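Local coordinates for protein uncharacterized metal-dependent hydrolase (PDB 3IGH) that is of unknown function but probably hydrolyses carbon-nitrogen bonds other than peptide bonds in a metal-dependent manner, at residues L6-I11 with I51-G56; Y12-P17 with I456-P461; K19-L24 with I32-S37; K57-A62 with A465-L470. One frame throughout, in Å; residues are numbered along the deposited sequence.

Contact 1. Residues L6-I11 with I51-G56; sequences LINGTI and IVDLKG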
loop_
_atom_site.group_PDB
_atom_site.type_symbol
_atom_site.label_atom_id
_atom_site.label_comp_id
_atom_site.label_asym_id
_atom_site.label_seq_id
_atom_site.Cartn_x
_atom_site.Cartn_y
_atom_site.Cartn_z
ATOM N N LEU A 6 -26.183 9.324 -12.477
ATOM C CA LEU A 6 -27.112 8.241 -12.757
ATOM C C LEU A 6 -28.480 8.799 -12.409
ATOM O O LEU A 6 -28.746 9.100 -11.246
ATOM C CB LEU A 6 -26.824 7.011 -11.883
ATOM C CG LEU A 6 -25.501 6.241 -11.929
ATOM C CD1 LEU A 6 -25.637 4.951 -11.118
ATOM C CD2 LEU A 6 -25.065 5.915 -13.351
ATOM N N ILE A 7 -29.333 8.961 -13.421
ATOM C CA ILE A 7 -30.623 9.641 -13.259
ATOM C C ILE A 7 -31.775 8.811 -13.825
ATOM O O ILE A 7 -31.543 7.857 -14.577
ATOM C CB ILE A 7 -30.640 11.040 -13.955
ATOM C CG1 ILE A 7 -30.441 10.907 -15.472
ATOM C CG2 ILE A 7 -29.610 11.990 -13.328
ATOM C CD1 ILE A 7 -31.203 11.929 -16.280
ATOM N N ASN A 8 -33.003 9.200 -13.469
ATOM C CA ASN A 8 -34.244 8.606 -13.999
ATOM C C ASN A 8 -34.311 7.094 -13.756
ATOM O O ASN A 8 -34.471 6.284 -14.681
ATOM C CB ASN A 8 -34.445 8.970 -15.483
ATOM C CG ASN A 8 -35.822 8.582 -16.008
ATOM O OD1 ASN A 8 -36.843 8.831 -15.365
ATOM N ND2 ASN A 8 -35.849 7.956 -17.182
ATOM N N GLY A 9 -34.138 6.731 -12.492
ATOM C CA GLY A 9 -34.159 5.339 -12.084
ATOM C C GLY A 9 -34.441 5.241 -10.610
ATOM O O GLY A 9 -34.637 6.252 -9.939
ATOM N N THR A 10 -34.470 4.015 -10.106
ATOM C CA THR A 10 -34.725 3.789 -8.696
ATOM C C THR A 10 -33.448 3.243 -8.077
ATOM O O THR A 10 -33.039 2.108 -8.344
ATOM C CB THR A 10 -35.905 2.828 -8.490
ATOM O OG1 THR A 10 -37.097 3.426 -9.015
ATOM C CG2 THR A 10 -36.109 2.518 -7.017
ATOM N N ILE A 11 -32.821 4.074 -7.257
ATOM C CA ILE A 11 -31.524 3.742 -6.686
ATOM C C ILE A 11 -31.691 3.483 -5.204
ATOM O O ILE A 11 -32.051 4.382 -4.454
ATOM C CB ILE A 11 -30.504 4.883 -6.911
ATOM C CG1 ILE A 11 -30.349 5.156 -8.413
ATOM C CG2 ILE A 11 -29.151 4.528 -6.273
ATOM C CD1 ILE A 11 -30.178 6.610 -8.757
ATOM N N ILE A 51 -24.013 12.154 -18.372
ATOM C CA ILE A 51 -25.300 11.928 -17.725
ATOM C C ILE A 51 -25.881 10.615 -18.241
ATOM O O ILE A 51 -26.190 10.481 -19.425
ATOM C CB ILE A 51 -26.275 13.113 -17.929
ATOM C CG1 ILE A 51 -25.680 14.398 -17.338
ATOM C CG2 ILE A 51 -27.624 12.816 -17.282
ATOM C CD1 ILE A 51 -26.275 15.675 -17.890
ATOM N N VAL A 52 -25.994 9.645 -17.339
ATOM C CA VAL A 52 -26.471 8.305 -17.670
ATOM C C VAL A 52 -27.955 8.183 -17.337
ATOM O O VAL A 52 -28.361 8.301 -16.176
ATOM C CB VAL A 52 -25.656 7.207 -16.934
ATOM C CG1 VAL A 52 -26.230 5.820 -17.202
ATOM C CG2 VAL A 52 -24.190 7.264 -17.347
ATOM N N ASP A 53 -28.756 7.969 -18.377
ATOM C CA ASP A 53 -30.180 7.733 -18.227
ATOM C C ASP A 53 -30.383 6.269 -17.851
ATOM O O ASP A 53 -30.037 5.370 -18.624
ATOM C CB ASP A 53 -30.901 8.057 -19.541
ATOM C CG ASP A 53 -32.421 8.144 -19.389
ATOM O OD1 ASP A 53 -32.948 8.012 -18.261
ATOM O OD2 ASP A 53 -33.094 8.357 -20.417
ATOM N N LEU A 54 -30.937 6.032 -16.664
ATOM C CA LEU A 54 -31.189 4.665 -16.200
ATOM C C LEU A 54 -32.399 4.029 -16.878
ATOM O O LEU A 54 -32.529 2.802 -16.883
ATOM C CB LEU A 54 -31.344 4.608 -14.675
ATOM C CG LEU A 54 -30.068 4.749 -13.831
ATOM C CD1 LEU A 54 -30.431 4.874 -12.376
ATOM C CD2 LEU A 54 -29.129 3.575 -14.048
ATOM N N LYS A 55 -33.262 4.874 -17.451
ATOM C CA LYS A 55 -34.492 4.457 -18.150
ATOM C C LYS A 55 -35.376 3.551 -17.289
ATOM O O LYS A 55 -35.812 2.482 -17.727
ATOM C CB LYS A 55 -34.177 3.807 -19.507
ATOM C CG LYS A 55 -33.650 4.767 -20.569
ATOM C CD LYS A 55 -33.587 4.072 -21.924
ATOM C CE LYS A 55 -32.959 4.954 -22.995
ATOM N NZ LYS A 55 -31.475 5.006 -22.882
ATOM N N GLY A 56 -35.603 3.979 -16.049
ATOM C CA GLY A 56 -36.434 3.237 -15.105
ATOM C C GLY A 56 -35.792 2.045 -14.403
ATOM O O GLY A 56 -36.430 1.427 -13.545
HETATM O O HOH W 1 -37.369 2.806 -11.681
#
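N8 and D53 each swing CG to the side opposite their own backbone N (chi1 -170° and -167°), and with this shared torsion the side chains lie alongside, pointing the same way, their amide and carboxylate planes turned 38° from each other. ND2 of N8 donates to OD1 of D53 across 3.1 Å; the acceptor lies almost in the amide plane and offers its syn lone pair. A second donor, the backbone N of K55, reaches the same OD1 at 3.3 Å from above the carboxylate plane and closes an Asx turn. With two donors arriving from different directions, the carboxylate is held against rotation.

Between the main chains, I7 bonds to both neighbours of the residue it faces: its N gives to V52 O at 3.0 Å and its O takes from L54 N at 2.8 Å, the alternation expected of parallel strands. Further on, N8 O receives G56 N at 2.9 Å, carrying the pairing past the regular strands into the turn. L54 points toward the other segment and is buried. Its CD1 meets the bare CA of G9 at 3.8 Å and I11 CG1 at 4.0 Å, the L54 and I11 side chains crossing at about a right angle. L6 CD2 rests on V52 CB on one face of the sheet, whereas on the other I7 CD1 touches I51 CG2 at 3.8 Å, and both side chains touch K41 of helix 37-47. That helix also offers S37 OG to N8 N. The strand 3-7/50-53 pairing forms the parallel margin of a mixed four-stranded sheet, consistent with the small beta domain that flanks the barrel in amidohydrolases.

Contact 2. Residues Y12-P17 with I456-P461; sequences YTSFNP and IGKLEP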
loop_
_atom_site.group_PDB
_atom_site.type_symbol
_atom_site.label_atom_id
_atom_site.label_comp_id
_atom_site.label_asym_id
_atom_site.label_seq_id
_atom_site.Cartn_x
_atom_site.Cartn_y
_atom_site.Cartn_z
ATOM N N TYR A 12 -31.440 2.242 -4.791
ATOM C CA TYR A 12 -31.408 1.896 -3.366
ATOM C C TYR A 12 -30.035 2.256 -2.819
ATOM O O TYR A 12 -29.026 1.750 -3.302
ATOM C CB TYR A 12 -31.674 0.399 -3.162
ATOM C CG TYR A 12 -33.102 -0.006 -3.447
ATOM C CD1 TYR A 12 -34.075 0.086 -2.460
ATOM C CD2 TYR A 12 -33.482 -0.468 -4.708
ATOM C CE1 TYR A 12 -35.391 -0.277 -2.712
ATOM C CE2 TYR A 12 -34.798 -0.831 -4.971
ATOM C CZ TYR A 12 -35.747 -0.732 -3.964
ATOM O OH TYR A 12 -37.060 -1.085 -4.201
ATOM N N THR A 13 -29.998 3.138 -1.826
ATOM C CA THR A 13 -28.732 3.572 -1.250
ATOM C C THR A 13 -28.429 2.832 0.037
ATOM O O THR A 13 -27.281 2.791 0.466
ATOM C CB THR A 13 -28.691 5.096 -0.963
ATOM O OG1 THR A 13 -29.588 5.416 0.108
ATOM C CG2 THR A 13 -29.048 5.902 -2.214
ATOM N N SER A 14 -29.464 2.262 0.650
ATOM C CA SER A 14 -29.336 1.557 1.926
ATOM C C SER A 14 -30.501 0.582 2.059
ATOM O O SER A 14 -31.589 0.838 1.533
ATOM C CB SER A 14 -29.337 2.567 3.081
ATOM O OG SER A 14 -29.201 1.930 4.330
ATOM N N PHE A 15 -30.273 -0.538 2.741
ATOM C CA PHE A 15 -31.328 -1.540 2.930
ATOM C C PHE A 15 -31.864 -1.553 4.364
ATOM O O PHE A 15 -33.067 -1.716 4.570
ATOM C CB PHE A 15 -30.857 -2.938 2.509
ATOM C CG PHE A 15 -30.719 -3.114 1.021
ATOM C CD1 PHE A 15 -31.844 -3.131 0.196
ATOM C CD2 PHE A 15 -29.465 -3.278 0.445
ATOM C CE1 PHE A 15 -31.720 -3.289 -1.183
ATOM C CE2 PHE A 15 -29.331 -3.446 -0.940
ATOM C CZ PHE A 15 -30.458 -3.451 -1.750
ATOM N N ASN A 16 -30.965 -1.404 5.337
ATOM C CA ASN A 16 -31.321 -1.215 6.745
ATOM C C ASN A 16 -30.676 0.074 7.249
ATOM O O ASN A 16 -29.488 0.073 7.571
ATOM C CB ASN A 16 -30.822 -2.381 7.610
ATOM C CG ASN A 16 -31.667 -3.638 7.476
ATOM O OD1 ASN A 16 -32.632 -3.689 6.712
ATOM N ND2 ASN A 16 -31.302 -4.667 8.236
ATOM N N PRO A 17 -31.438 1.189 7.306
ATOM C CA PRO A 17 -32.848 1.396 6.954
ATOM C C PRO A 17 -33.035 1.505 5.446
ATOM O O PRO A 17 -32.086 1.832 4.735
ATOM C CB PRO A 17 -33.184 2.749 7.604
ATOM C CG PRO A 17 -31.962 3.162 8.381
ATOM C CD PRO A 17 -30.817 2.442 7.766
ATOM N N ILE A 456 -17.517 1.330 1.943
ATOM C CA ILE A 456 -18.200 0.434 1.008
ATOM C C ILE A 456 -19.508 -0.043 1.635
ATOM O O ILE A 456 -19.605 -0.158 2.859
ATOM C CB ILE A 456 -17.291 -0.770 0.588
ATOM C CG1 ILE A 456 -15.974 -0.271 -0.030
ATOM C CG2 ILE A 456 -18.034 -1.732 -0.363
ATOM C CD1 ILE A 456 -14.991 -1.360 -0.475
ATOM N N GLY A 457 -20.520 -0.292 0.807
ATOM C CA GLY A 457 -21.704 -1.016 1.265
ATOM C C GLY A 457 -23.005 -0.244 1.160
ATOM O O GLY A 457 -24.086 -0.842 1.186
ATOM N N LYS A 458 -22.894 1.082 1.064
ATOM C CA LYS A 458 -24.048 1.960 0.855
ATOM C C LYS A 458 -23.797 2.858 -0.356
ATOM O O LYS A 458 -22.664 2.978 -0.818
ATOM C CB LYS A 458 -24.315 2.815 2.095
ATOM C CG LYS A 458 -24.864 2.054 3.297
ATOM C CD LYS A 458 -25.235 3.016 4.422
ATOM C CE LYS A 458 -25.511 2.287 5.729
ATOM N NZ LYS A 458 -26.771 1.492 5.708
ATOM N N LEU A 459 -24.847 3.476 -0.891
ATOM C CA LEU A 459 -24.640 4.412 -2.007
ATOM C C LEU A 459 -24.996 5.832 -1.566
ATOM O O LEU A 459 -25.592 6.614 -2.306
ATOM C CB LEU A 459 -25.372 3.966 -3.287
ATOM C CG LEU A 459 -24.890 2.677 -3.972
ATOM C CD1 LEU A 459 -25.899 2.201 -5.020
ATOM C CD2 LEU A 459 -23.478 2.808 -4.594
ATOM N N GLU A 460 -24.613 6.140 -0.331
ATOM C CA GLU A 460 -24.758 7.472 0.246
ATOM C C GLU A 460 -23.452 8.228 -0.001
ATOM O O GLU A 460 -22.437 7.591 -0.300
ATOM C CB GLU A 460 -25.061 7.351 1.742
ATOM C CG GLU A 460 -26.474 6.843 2.022
ATOM C CD GLU A 460 -26.678 6.348 3.447
ATOM O OE1 GLU A 460 -27.723 5.708 3.698
ATOM O OE2 GLU A 460 -25.809 6.593 4.313
ATOM N N PRO A 461 -23.478 9.581 0.074
ATOM C CA PRO A 461 -22.249 10.388 -0.054
ATOM C C PRO A 461 -21.086 9.935 0.841
ATOM O O PRO A 461 -21.286 9.636 2.018
ATOM C CB PRO A 461 -22.718 11.798 0.333
ATOM C CG PRO A 461 -24.148 11.826 -0.085
ATOM C CD PRO A 461 -24.672 10.443 0.223
HETATM O O HOH W 2 -27.907 -1.252 4.014
HETATM O O HOH W 3 -27.074 0.544 8.431
#
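K458 NZ draws several partners together: in the conformer described here it donates to S14 OG at 2.8 Å and to a water at 2.9 Å, which in turn donates to N16 O. S14 is one half of a classic beta bulge, T13 and S14 both facing K19 where strand 10-14 pairs with strand 19-21. Its hydroxyl is used twice, since OG also donates to P17 O at 2.9 Å, in the carbonyl plane; this bond closes the turn S14-P17, which contains the cis peptide bond between N16 and P17. The lysine's aliphatic chain runs past T13 O and bends at its last torsion to bring NZ to the hydroxyl, while Y445 of helix 436-450 adds a cation-pi contact. The same helix holds N16, whose amide pairs with D438 and K437.

Beside the bulge, the loop leading to strand 467-470 lies against strand 10-14 through one backbone bond, L459 N to T13 O at 2.9 Å, straight at 166°. T13 packs its methyl on the carbonyl of L459, CG2 to O being 3.5 Å; that oxygen is buried without a hydrogen-bonding partner. The E460 chain crosses T13 at roughly a right angle, with CG 3.9 Å from T13 OG1. At the strand end of the contact, L459 CD1 lies 3.6 Å from Y12 O.

Contact 3. Residues K19-L24 with I32-S37; sequences KKVSGL and IYAGDS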
loop_
_atom_site.group_PDB
_atom_site.type_symbol
_atom_site.label_atom_id
_atom_site.label_comp_id
_atom_site.label_asym_id
_atom_site.label_seq_id
_atom_site.Cartn_x
_atom_site.Cartn_y
_atom_site.Cartn_z
ATOM N N LYS A 19 -33.579 3.090 2.150
ATOM C CA LYS A 19 -33.530 4.431 1.553
ATOM C C LYS A 19 -33.416 4.333 0.035
ATOM O O LYS A 19 -32.560 3.605 -0.489
ATOM C CB LYS A 19 -32.353 5.254 2.090
ATOM C CG LYS A 19 -32.301 5.457 3.593
ATOM C CD LYS A 19 -31.264 6.523 3.952
ATOM C CE LYS A 19 -30.886 6.488 5.434
ATOM N NZ LYS A 19 -32.004 6.873 6.343
ATOM N N LYS A 20 -34.288 5.056 -0.668
ATOM C CA LYS A 20 -34.256 5.112 -2.129
ATOM C C LYS A 20 -34.136 6.551 -2.604
ATOM O O LYS A 20 -34.695 7.468 -1.995
ATOM C CB LYS A 20 -35.519 4.516 -2.756
ATOM C CG LYS A 20 -36.039 3.244 -2.137
ATOM C CD LYS A 20 -37.549 3.148 -2.312
ATOM C CE LYS A 20 -37.956 2.867 -3.754
ATOM N NZ LYS A 20 -39.436 2.830 -3.921
ATOM N N VAL A 21 -33.398 6.742 -3.696
ATOM C CA VAL A 21 -33.321 8.036 -4.371
ATOM C C VAL A 21 -33.527 7.842 -5.871
ATOM O O VAL A 21 -33.587 6.705 -6.358
ATOM C CB VAL A 21 -31.975 8.779 -4.099
ATOM C CG1 VAL A 21 -31.760 9.019 -2.607
ATOM C CG2 VAL A 21 -30.788 8.038 -4.725
ATOM N N SER A 22 -33.634 8.950 -6.601
ATOM C CA SER A 22 -33.818 8.895 -8.045
ATOM C C SER A 22 -32.580 9.358 -8.813
ATOM O O SER A 22 -32.512 9.213 -10.037
ATOM C CB SER A 22 -35.068 9.684 -8.476
ATOM O OG SER A 22 -35.027 11.020 -8.002
ATOM N N GLY A 23 -31.592 9.886 -8.093
ATOM C CA GLY A 23 -30.381 10.390 -8.726
ATOM C C GLY A 23 -29.127 10.247 -7.888
ATOM O O GLY A 23 -29.155 10.473 -6.680
ATOM N N LEU A 24 -28.034 9.862 -8.546
ATOM C CA LEU A 24 -26.708 9.791 -7.928
ATOM C C LEU A 24 -25.727 10.642 -8.709
ATOM O O LEU A 24 -25.803 10.700 -9.931
ATOM C CB LEU A 24 -26.164 8.355 -7.935
ATOM C CG LEU A 24 -26.519 7.291 -6.902
ATOM C CD1 LEU A 24 -25.627 6.079 -7.131
ATOM C CD2 LEU A 24 -26.359 7.791 -5.480
ATOM N N ILE A 32 -21.115 11.442 -4.435
ATOM C CA ILE A 32 -21.034 12.779 -3.816
ATOM C C ILE A 32 -22.387 13.455 -3.599
ATOM O O ILE A 32 -22.517 14.380 -2.787
ATOM C CB ILE A 32 -20.042 13.702 -4.553
ATOM C CG1 ILE A 32 -20.426 13.874 -6.021
ATOM C CG2 ILE A 32 -18.637 13.137 -4.451
ATOM C CD1 ILE A 32 -19.817 15.107 -6.659
ATOM N N TYR A 33 -23.394 12.974 -4.324
ATOM C CA TYR A 33 -24.775 13.363 -4.111
ATOM C C TYR A 33 -25.686 12.152 -4.326
ATOM O O TYR A 33 -25.497 11.388 -5.268
ATOM C CB TYR A 33 -25.176 14.526 -5.038
ATOM C CG TYR A 33 -26.637 14.916 -4.928
ATOM C CD1 TYR A 33 -27.093 15.697 -3.864
ATOM C CD2 TYR A 33 -27.565 14.495 -5.883
ATOM C CE1 TYR A 33 -28.436 16.043 -3.752
ATOM C CE2 TYR A 33 -28.905 14.837 -5.782
ATOM C CZ TYR A 33 -29.335 15.607 -4.715
ATOM O OH TYR A 33 -30.666 15.942 -4.617
ATOM N N ALA A 34 -26.647 11.981 -3.421
ATOM C CA ALA A 34 -27.716 10.996 -3.564
ATOM C C ALA A 34 -29.016 11.720 -3.256
ATOM O O ALA A 34 -29.190 12.221 -2.142
ATOM C CB ALA A 34 -27.519 9.833 -2.582
ATOM N N GLY A 35 -29.915 11.787 -4.235
ATOM C CA GLY A 35 -31.190 12.473 -4.044
ATOM C C GLY A 35 -32.034 12.556 -5.299
ATOM O O GLY A 35 -32.163 11.571 -6.041
ATOM N N ASP A 36 -32.602 13.740 -5.530
ATOM C CA ASP A 36 -33.488 13.976 -6.666
ATOM C C ASP A 36 -32.742 13.906 -7.993
ATOM O O ASP A 36 -31.642 14.444 -8.121
ATOM C CB ASP A 36 -34.202 15.325 -6.518
ATOM C CG ASP A 36 -35.275 15.310 -5.438
ATOM O OD1 ASP A 36 -35.774 14.217 -5.086
ATOM O OD2 ASP A 36 -35.630 16.401 -4.944
ATOM N N SER A 37 -33.361 13.239 -8.964
ATOM C CA SER A 37 -32.824 13.035 -10.305
ATOM C C SER A 37 -32.502 14.336 -11.057
ATOM O O SER A 37 -31.485 14.415 -11.755
ATOM C CB SER A 37 -33.808 12.179 -11.108
ATOM O OG SER A 37 -33.356 11.957 -12.427
HETATM O O HOH W 4 -35.164 11.181 -4.887
#
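G35 O receives two successive amides of the facing strand, S22 N at 3.1 Å and, more weakly because the angle is poor, G23 N at 2.7 Å. The return bond is far straighter: G35 N reaches G23 O at 2.9 Å and 173°. V21 brings CB to 3.4 Å from that same G35 O, its methyls lying over the glycine backbone. One step beyond, on the face shared by L24 and A34, L24 CD2 touches A34 CB at 3.7 Å.

Two residues, S22 and G23, thus oppose the single G35, a classic beta bulge at the end of the hairpin formed by strands 23-27 and 30-35. The bulge presents S22 to the start of helix 37-47. With chi1 at 55°, OG lies between the backbone N and the carbonyl carbon and accepts S37 N at 2.9 Å; in the conformer described, the side chain of D36, at the N-cap position, makes no capping bond. G23, lacking a side chain, lets its CA come within 3.9 Å of S37 CA.

Farther out, Y33 OH accepts a weak bond from D36 N. The Y33 ring packs on V39, A40 and I43 of that helix and on L46 of the second subunit.

Contact 4. Residues K57-A62 with A465-L470; sequences KYVMPA and AEYIIL
Y58 and L470 exchange two backbone bonds, Y58 N to L470 O at 2.8 Å and L470 N to Y58 O at 2.6 Å, which open an antiparallel ladder. M60 and I468 form the next hydrogen-bonded pair, with I468 N to M60 O at 3.0 Å. A62 N then reaches E466 O at 2.9 Å, but from 44° above the carbonyl plane, where the ladder passes beyond the regular strand. CA-H...O contacts fill in between, among them V59 CA to I468 O.

The apolar contacts sort onto two faces. On one, M60 and I468 run side by side, CG to CG1 at 3.6 Å; M60 runs extended through chi2 (173°), which carries SD over to L470 CD1 at 3.9 Å. On the other, V59 CG1 meets Y467 CB at 3.7 Å, and K57 CD slants over I469 CG2 at 3.8 Å.

Polar partners outside the two strands hold the E466 and Y467 side chains. E466 OE2 forms a salt bridge with R255 and accepts a hydrogen bond from N230, and K203 lies against the Y467 ring in a cation-pi contact. Strand 467-470 pairs antiparallel with strand 58-68, which lies parallel to strands 10-14 and 202-210, consistent with a junction between a flanking beta domain and what is probably the first strand of the amidohydrolase TIM barrel.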
loop_
_atom_site.group_PDB
_atom_site.type_symbol
_atom_site.label_atom_id
_atom_site.label_comp_id
_atom_site.label_asym_id
_atom_site.label_seq_id
_atom_site.Cartn_x
_atom_site.Cartn_y
_atom_site.Cartn_z
ATOM N N LYS A 57 -34.543 1.719 -14.748
ATOM C CA LYS A 57 -33.849 0.570 -14.144
ATOM C C LYS A 57 -33.513 0.783 -12.666
ATOM O O LYS A 57 -33.567 1.909 -12.158
ATOM C CB LYS A 57 -32.589 0.202 -14.933
ATOM C CG LYS A 57 -32.867 -0.451 -16.282
ATOM C CD LYS A 57 -31.573 -0.737 -17.030
ATOM C CE LYS A 57 -31.761 -0.641 -18.541
ATOM N NZ LYS A 57 -31.828 0.776 -19.016
ATOM N N TYR A 58 -33.176 -0.308 -11.986
ATOM C CA TYR A 58 -32.959 -0.289 -10.540
ATOM C C TYR A 58 -31.471 -0.401 -10.216
ATOM O O TYR A 58 -30.715 -1.060 -10.936
ATOM C CB TYR A 58 -33.761 -1.397 -9.846
ATOM C CG TYR A 58 -35.262 -1.216 -9.957
ATOM C CD1 TYR A 58 -36.005 -0.738 -8.880
ATOM C CD2 TYR A 58 -35.937 -1.509 -11.149
ATOM C CE1 TYR A 58 -37.395 -0.560 -8.984
ATOM C CE2 TYR A 58 -37.317 -1.337 -11.262
ATOM C CZ TYR A 58 -38.037 -0.861 -10.177
ATOM O OH TYR A 58 -39.399 -0.687 -10.294
ATOM N N VAL A 59 -31.055 0.268 -9.147
ATOM C CA VAL A 59 -29.641 0.298 -8.750
ATOM C C VAL A 59 -29.541 -0.069 -7.270
ATOM O O VAL A 59 -30.303 0.445 -6.451
ATOM C CB VAL A 59 -28.984 1.694 -9.034
ATOM C CG1 VAL A 59 -27.534 1.759 -8.526
ATOM C CG2 VAL A 59 -29.005 2.016 -10.516
ATOM N N MET A 60 -28.624 -0.977 -6.936
ATOM C CA MET A 60 -28.373 -1.332 -5.532
ATOM C C MET A 60 -26.859 -1.347 -5.279
ATOM O O MET A 60 -26.088 -1.461 -6.240
ATOM C CB MET A 60 -29.035 -2.682 -5.158
ATOM C CG MET A 60 -28.493 -3.929 -5.855
ATOM S SD MET A 60 -29.148 -5.525 -5.247
ATOM C CE MET A 60 -28.036 -5.853 -3.874
ATOM N N PRO A 61 -26.426 -1.215 -4.004
ATOM C CA PRO A 61 -25.006 -1.442 -3.739
ATOM C C PRO A 61 -24.591 -2.833 -4.201
ATOM O O PRO A 61 -25.374 -3.785 -4.117
ATOM C CB PRO A 61 -24.907 -1.337 -2.218
ATOM C CG PRO A 61 -26.055 -0.473 -1.824
ATOM C CD PRO A 61 -27.153 -0.828 -2.778
ATOM N N ALA A 62 -23.377 -2.945 -4.720
ATOM C CA ALA A 62 -22.906 -4.231 -5.217
ATOM C C ALA A 62 -22.711 -5.219 -4.064
ATOM O O ALA A 62 -22.611 -4.817 -2.899
ATOM C CB ALA A 62 -21.621 -4.043 -6.021
ATOM N N ALA A 465 -18.648 4.174 -5.157
ATOM C CA ALA A 465 -19.767 3.906 -6.059
ATOM C C ALA A 465 -19.650 2.513 -6.671
ATOM O O ALA A 465 -19.405 2.359 -7.875
ATOM C CB ALA A 465 -19.839 4.973 -7.151
ATOM N N GLU A 466 -19.812 1.500 -5.826
ATOM C CA GLU A 466 -19.855 0.116 -6.275
ATOM C C GLU A 466 -21.311 -0.275 -6.306
ATOM O O GLU A 466 -21.942 -0.449 -5.263
ATOM C CB GLU A 466 -19.088 -0.820 -5.326
ATOM C CG GLU A 466 -17.665 -0.388 -5.010
ATOM C CD GLU A 466 -16.708 -0.526 -6.179
ATOM O OE1 GLU A 466 -17.125 -0.943 -7.276
ATOM O OE2 GLU A 466 -15.519 -0.219 -5.991
ATOM N N TYR A 467 -21.845 -0.388 -7.510
ATOM C CA TYR A 467 -23.263 -0.624 -7.669
ATOM C C TYR A 467 -23.503 -1.605 -8.792
ATOM O O TYR A 467 -22.623 -1.840 -9.633
ATOM C CB TYR A 467 -24.007 0.708 -7.917
ATOM C CG TYR A 467 -23.561 1.431 -9.174
ATOM C CD1 TYR A 467 -24.115 1.119 -10.420
ATOM C CD2 TYR A 467 -22.584 2.426 -9.118
ATOM C CE1 TYR A 467 -23.703 1.766 -11.576
ATOM C CE2 TYR A 467 -22.164 3.085 -10.275
ATOM C CZ TYR A 467 -22.731 2.751 -11.497
ATOM O OH TYR A 467 -22.328 3.391 -12.648
ATOM N N ILE A 468 -24.697 -2.185 -8.800
ATOM C CA ILE A 468 -25.129 -3.024 -9.907
ATOM C C ILE A 468 -26.460 -2.501 -10.428
ATOM O O ILE A 468 -27.258 -1.946 -9.667
ATOM C CB ILE A 468 -25.190 -4.542 -9.535
ATOM C CG1 ILE A 468 -26.052 -4.802 -8.296
ATOM C CG2 ILE A 468 -23.781 -5.084 -9.283
ATOM C CD1 ILE A 468 -26.038 -6.267 -7.830
ATOM N N ILE A 469 -26.670 -2.644 -11.729
ATOM C CA ILE A 469 -27.884 -2.156 -12.376
ATOM C C ILE A 469 -28.787 -3.350 -12.676
ATOM O O ILE A 469 -28.359 -4.332 -13.289
ATOM C CB ILE A 469 -27.561 -1.331 -13.663
ATOM C CG1 ILE A 469 -26.675 -0.125 -13.305
ATOM C CG2 ILE A 469 -28.848 -0.857 -14.355
ATOM C CD1 ILE A 469 -26.326 0.798 -14.475
ATOM N N LEU A 470 -30.033 -3.270 -12.219
ATOM C CA LEU A 470 -30.985 -4.363 -12.399
ATOM C C LEU A 470 -32.212 -3.923 -13.207
ATOM O O LEU A 470 -32.565 -2.739 -13.217
ATOM C CB LEU A 470 -31.398 -4.939 -11.037
ATOM C CG LEU A 470 -30.273 -5.365 -10.077
ATOM C CD1 LEU A 470 -30.838 -5.734 -8.729
ATOM C CD2 LEU A 470 -29.434 -6.515 -10.640
#

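How the contacts relate
The four contacts lie on the same side of the chain's centre, and their own centres are spaced about 10 to 17 Å apart. Strand 10-14 links them: it belongs to contacts 1 and 2, pairs antiparallel with strand 19-21 of contact 3, and runs parallel to strand 58-68 of contact 4. Contacts 1 and 3 also meet in the four-stranded sheet through strands 3-7 and 23-27. Along the chain, contact 3 falls between the two segments of contact 1, and contact 4 opens only after contact 1 closes. Contacts 2 and 4 alternate, each bringing back residues from beyond 450. This is consistent with a beta domain built from both ends of the chain, the barrel lying between them in sequence, as in related amidohydrolases.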